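Local structure of N-terminal acetyltransferase-like protein (Chaetomium thermophilum, 5NNP) at residues M75-I86 and A97-E108. The protein is probably the tetratricopeptide-repeat auxiliary subunit of an N-terminal acetyltransferase complex of the NatA type. Numbering follows the deposited sequence.
Sequences MKSYICWHVYGI and AIKAYKFALKLE
Trp81 is a broad bump on helix 78-86, and its indole fits as a knob into the hole framed by Ala100, Phe103, Ala104 and Leu107. Phe103 meets it edge-to-face: the CD2 edge of the phenyl lies over one face of the five-membered ring, with the planes at 75°. Leu107 comes in obliquely on the same side of the indole as Phe103, at its CD1 corner, its CD1 3.6 Å from Trp81 CD1. The indole's rotation is fixed from its own segment, since Trp81 NE1 donates to Met75 O at 2.6 Å, nearly in the ring plane but above the carbonyl plane. With an alanine here the hollow between Phe103 and Leu107 would probably be left unfilled, and Met75 O would lose the indole N-H.

The antiparallel pair is consistent with the A and B helices of a tetratricopeptide repeat, the axes of the two segments 7.7 Å apart at closest approach. Such closeness rests on small residues: Ala104 CB sits 3.7 Å from Tyr78 O, Ala100 CB packs under the turn from Trp81 to Gly85, and Gly85, without a side chain, lies against the Tyr101 ring, whose CE1 is 3.6 Å from Gly85 C. The same phenol receives the edge of His82 in an offset edge-to-face contact, and one water joins Tyr101 OH to His82 NE2. Helix 112-124, next along the chain, touches both residues through Gln113, Ile114 and Asp117.

At the opposite end Tyr78, its CG held between backbone N and carbonyl carbon (chi1 83°), lays its ring against Glu108. Glu108 CB makes a CH-pi contact 3.8 Å from the centroid of the Tyr78 ring, and a bend at chi2 brings the carboxylate flat along the same face, 13° from the ring plane.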
loop_
_atom_site.group_PDB
_atom_site.type_symbol
_atom_site.label_atom_id
_atom_site.label_comp_id
_atom_site.label_asym_id
_atom_site.label_seq_id
_atom_site.Cartn_x
_atom_site.Cartn_y
_atom_site.Cartn_z
ATOM N N MET A 75 16.960 -41.457 0.231
ATOM C CA MET A 75 15.647 -40.814 0.193
ATOM C C MET A 75 15.083 -40.607 1.594
ATOM O O MET A 75 14.150 -39.826 1.781
ATOM C CB MET A 75 14.666 -41.631 -0.651
ATOM C CG MET A 75 15.197 -42.017 -2.026
ATOM S SD MET A 75 14.090 -43.141 -2.919
ATOM C CE MET A 75 12.604 -42.130 -2.946
ATOM N N LYS A 76 15.667 -41.296 2.569
ATOM C CA LYS A 76 15.208 -41.206 3.948
ATOM C C LYS A 76 16.117 -40.309 4.822
ATOM O O LYS A 76 15.997 -40.307 6.049
ATOM C CB LYS A 76 15.098 -42.616 4.555
ATOM C CG LYS A 76 14.032 -43.497 3.894
ATOM C CD LYS A 76 13.984 -44.908 4.505
ATOM C CE LYS A 76 12.786 -45.724 3.986
ATOM N NZ LYS A 76 12.742 -47.129 4.498
ATOM N N SER A 77 17.014 -39.547 4.194
ATOM C CA SER A 77 17.860 -38.589 4.919
ATOM C C SER A 77 17.204 -37.222 5.043
ATOM O O SER A 77 16.800 -36.633 4.035
ATOM C CB SER A 77 19.206 -38.434 4.225
ATOM O OG SER A 77 19.903 -37.299 4.714
ATOM N N TYR A 78 17.113 -36.706 6.266
ATOM C CA TYR A 78 16.427 -35.429 6.488
ATOM C C TYR A 78 17.315 -34.263 6.054
ATOM O O TYR A 78 16.829 -33.177 5.748
ATOM C CB TYR A 78 15.998 -35.268 7.966
ATOM C CG TYR A 78 17.082 -34.771 8.890
ATOM C CD1 TYR A 78 17.324 -33.414 9.036
ATOM C CD2 TYR A 78 17.866 -35.655 9.611
ATOM C CE1 TYR A 78 18.315 -32.951 9.873
ATOM C CE2 TYR A 78 18.868 -35.201 10.452
ATOM C CZ TYR A 78 19.085 -33.846 10.575
ATOM O OH TYR A 78 20.074 -33.375 11.410
ATOM N N ILE A 79 18.622 -34.496 6.032
ATOM C CA ILE A 79 19.557 -33.500 5.532
ATOM C C ILE A 79 19.375 -33.269 4.034
ATOM O O ILE A 79 19.267 -32.121 3.593
ATOM C CB ILE A 79 21.004 -33.905 5.823
ATOM C CG1 ILE A 79 21.262 -33.821 7.330
ATOM C CG2 ILE A 79 21.977 -33.027 5.059
ATOM C CD1 ILE A 79 22.521 -34.579 7.789
ATOM N N CYS A 80 19.318 -34.349 3.258
ATOM C CA CYS A 80 19.130 -34.209 1.819
ATOM C C CYS A 80 17.838 -33.430 1.487
ATOM O O CYS A 80 17.835 -32.544 0.627
ATOM C CB CYS A 80 19.123 -35.579 1.146
ATOM S SG CYS A 80 20.642 -36.554 1.416
ATOM N N TRP A 81 16.753 -33.736 2.190
ATOM C CA TRP A 81 15.493 -33.055 1.932
ATOM C C TRP A 81 15.531 -31.595 2.411
ATOM O O TRP A 81 15.060 -30.695 1.716
ATOM C CB TRP A 81 14.336 -33.827 2.572
ATOM C CG TRP A 81 14.036 -35.096 1.804
ATOM C CD1 TRP A 81 14.385 -36.373 2.153
ATOM C CD2 TRP A 81 13.368 -35.196 0.539
ATOM N NE1 TRP A 81 13.965 -37.261 1.192
ATOM C CE2 TRP A 81 13.338 -36.569 0.190
ATOM C CE3 TRP A 81 12.793 -34.262 -0.332
ATOM C CZ2 TRP A 81 12.754 -37.034 -0.994
ATOM C CZ3 TRP A 81 12.202 -34.733 -1.524
ATOM C CH2 TRP A 81 12.195 -36.109 -1.836
ATOM N N HIS A 82 16.120 -31.370 3.583
ATOM C CA HIS A 82 16.320 -30.022 4.112
ATOM C C HIS A 82 17.087 -29.133 3.116
ATOM O O HIS A 82 16.655 -28.022 2.818
ATOM C CB HIS A 82 17.053 -30.096 5.450
ATOM C CG HIS A 82 17.033 -28.824 6.236
ATOM N ND1 HIS A 82 17.808 -28.636 7.364
ATOM C CD2 HIS A 82 16.339 -27.675 6.066
ATOM C CE1 HIS A 82 17.587 -27.430 7.855
ATOM N NE2 HIS A 82 16.699 -26.824 7.087
ATOM N N VAL A 83 18.204 -29.636 2.598
ATOM C CA VAL A 83 19.006 -28.933 1.598
ATOM C C VAL A 83 18.179 -28.566 0.362
ATOM O O VAL A 83 18.171 -27.414 -0.093
ATOM C CB VAL A 83 20.226 -29.786 1.148
ATOM C CG1 VAL A 83 20.876 -29.189 -0.075
ATOM C CG2 VAL A 83 21.234 -29.907 2.268
ATOM N N TYR A 84 17.494 -29.569 -0.174
ATOM C CA TYR A 84 16.623 -29.402 -1.329
ATOM C C TYR A 84 15.657 -28.223 -1.108
ATOM O O TYR A 84 15.451 -27.394 -1.992
ATOM C CB TYR A 84 15.866 -30.711 -1.578
ATOM C CG TYR A 84 15.344 -30.932 -2.989
ATOM C CD1 TYR A 84 16.160 -30.735 -4.098
ATOM C CD2 TYR A 84 14.042 -31.398 -3.206
ATOM C CE1 TYR A 84 15.683 -30.959 -5.393
ATOM C CE2 TYR A 84 13.557 -31.614 -4.492
ATOM C CZ TYR A 84 14.380 -31.394 -5.576
ATOM O OH TYR A 84 13.906 -31.623 -6.843
ATOM N N GLY A 85 15.086 -28.152 0.089
ATOM C CA GLY A 85 14.191 -27.072 0.456
ATOM C C GLY A 85 14.885 -25.722 0.502
ATOM O O GLY A 85 14.389 -24.737 -0.050
ATOM N N ILE A 86 16.045 -25.687 1.157
ATOM C CA ILE A 86 16.848 -24.476 1.256
ATOM C C ILE A 86 17.162 -23.880 -0.118
ATOM O O ILE A 86 17.017 -22.681 -0.321
ATOM C CB ILE A 86 18.155 -24.756 2.019
ATOM C CG1 ILE A 86 17.839 -25.101 3.476
ATOM C CG2 ILE A 86 19.094 -23.555 1.959
ATOM C CD1 ILE A 86 19.039 -25.582 4.258
ATOM N N ALA A 97 9.591 -25.624 -1.881
ATOM C CA ALA A 97 10.285 -25.611 -0.600
ATOM C C ALA A 97 9.437 -26.292 0.474
ATOM O O ALA A 97 9.947 -27.117 1.260
ATOM C CB ALA A 97 10.621 -24.195 -0.195
ATOM N N ILE A 98 8.142 -25.958 0.496
ATOM C CA ILE A 98 7.241 -26.500 1.509
ATOM C C ILE A 98 7.206 -28.036 1.455
ATOM O O ILE A 98 7.315 -28.694 2.481
ATOM C CB ILE A 98 5.816 -25.927 1.367
ATOM C CG1 ILE A 98 5.766 -24.496 1.906
ATOM C CG2 ILE A 98 4.819 -26.767 2.145
ATOM C CD1 ILE A 98 4.476 -23.736 1.607
ATOM N N LYS A 99 7.092 -28.596 0.255
ATOM C CA LYS A 99 7.025 -30.040 0.079
ATOM C C LYS A 99 8.236 -30.737 0.683
ATOM O O LYS A 99 8.114 -31.819 1.240
ATOM C CB LYS A 99 6.928 -30.396 -1.408
ATOM C CG LYS A 99 5.710 -29.857 -2.105
ATOM C CD LYS A 99 5.837 -30.065 -3.603
ATOM C CE LYS A 99 4.513 -30.342 -4.266
ATOM N NZ LYS A 99 3.547 -29.283 -3.981
ATOM N N ALA A 100 9.402 -30.105 0.550
ATOM C CA ALA A 100 10.675 -30.694 0.954
ATOM C C ALA A 100 10.942 -30.507 2.457
ATOM O O ALA A 100 11.403 -31.430 3.137
ATOM C CB ALA A 100 11.807 -30.097 0.121
ATOM N N TYR A 101 10.652 -29.319 2.974
ATOM C CA TYR A 101 10.707 -29.093 4.416
ATOM C C TYR A 101 9.785 -30.060 5.164
ATOM O O TYR A 101 10.161 -30.634 6.192
ATOM C CB TYR A 101 10.323 -27.655 4.748
ATOM C CG TYR A 101 11.474 -26.686 4.728
ATOM C CD1 TYR A 101 11.893 -26.082 3.550
ATOM C CD2 TYR A 101 12.145 -26.363 5.902
ATOM C CE1 TYR A 101 12.950 -25.182 3.547
ATOM C CE2 TYR A 101 13.201 -25.473 5.906
ATOM C CZ TYR A 101 13.601 -24.884 4.736
ATOM O OH TYR A 101 14.657 -23.992 4.774
ATOM N N LYS A 102 8.575 -30.235 4.636
ATOM C CA LYS A 102 7.558 -31.084 5.258
ATOM C C LYS A 102 8.022 -32.535 5.435
ATOM O O LYS A 102 7.748 -33.176 6.457
ATOM C CB LYS A 102 6.281 -31.048 4.425
ATOM C CG LYS A 102 5.040 -31.403 5.178
ATOM C CD LYS A 102 3.851 -30.589 4.683
ATOM C CE LYS A 102 3.532 -30.913 3.245
ATOM N NZ LYS A 102 2.242 -30.285 2.884
ATOM N N PHE A 103 8.723 -33.049 4.430
ATOM C CA PHE A 103 9.195 -34.425 4.461
ATOM C C PHE A 103 10.422 -34.549 5.372
ATOM O O PHE A 103 10.549 -35.509 6.157
ATOM C CB PHE A 103 9.509 -34.914 3.047
ATOM C CG PHE A 103 9.586 -36.410 2.930
ATOM C CD1 PHE A 103 8.462 -37.197 3.156
ATOM C CD2 PHE A 103 10.777 -37.029 2.590
ATOM C CE1 PHE A 103 8.509 -38.587 3.040
ATOM C CE2 PHE A 103 10.847 -38.410 2.478
ATOM C CZ PHE A 103 9.709 -39.200 2.704
ATOM N N ALA A 104 11.316 -33.570 5.278
ATOM C CA ALA A 104 12.440 -33.496 6.205
ATOM C C ALA A 104 11.936 -33.553 7.657
ATOM O O ALA A 104 12.448 -34.328 8.479
ATOM C CB ALA A 104 13.253 -32.238 5.958
ATOM N N LEU A 105 10.916 -32.764 7.969
ATOM C CA LEU A 105 10.357 -32.792 9.318
ATOM C C LEU A 105 9.707 -34.148 9.683
ATOM O O LEU A 105 9.705 -34.530 10.853
ATOM C CB LEU A 105 9.340 -31.657 9.494
ATOM C CG LEU A 105 8.885 -31.355 10.929
ATOM C CD1 LEU A 105 10.045 -30.865 11.767
ATOM C CD2 LEU A 105 7.752 -30.339 10.980
ATOM N N LYS A 106 9.156 -34.876 8.708
ATOM C CA LYS A 106 8.605 -36.198 9.013
ATOM C C LYS A 106 9.739 -37.190 9.281
ATOM O O LYS A 106 9.543 -38.205 9.953
ATOM C CB LYS A 106 7.708 -36.723 7.881
ATOM C CG LYS A 106 6.425 -35.958 7.720
ATOM C CD LYS A 106 5.493 -36.573 6.698
ATOM C CE LYS A 106 4.307 -35.646 6.442
ATOM N NZ LYS A 106 3.348 -36.192 5.422
ATOM N N LEU A 107 10.919 -36.892 8.741
ATOM C CA LEU A 107 12.096 -37.724 8.963
ATOM C C LEU A 107 12.794 -37.360 10.265
ATOM O O LEU A 107 13.303 -38.232 10.954
ATOM C CB LEU A 107 13.069 -37.600 7.788
ATOM C CG LEU A 107 12.530 -38.238 6.512
ATOM C CD1 LEU A 107 13.388 -37.935 5.285
ATOM C CD2 LEU A 107 12.416 -39.719 6.754
ATOM N N GLU A 108 12.810 -36.073 10.601
ATOM C CA GLU A 108 13.464 -35.597 11.818
ATOM C C GLU A 108 12.582 -34.647 12.636
ATOM O O GLU A 108 12.902 -33.461 12.756
ATOM C CB GLU A 108 14.762 -34.893 11.451
ATOM C CG GLU A 108 15.634 -34.517 12.625
ATOM C CD GLU A 108 16.333 -35.719 13.219
ATOM O OE1 GLU A 108 17.114 -35.528 14.164
ATOM O OE2 GLU A 108 16.114 -36.857 12.736
HETATM O O HOH W 1 16.129 -23.927 6.991
#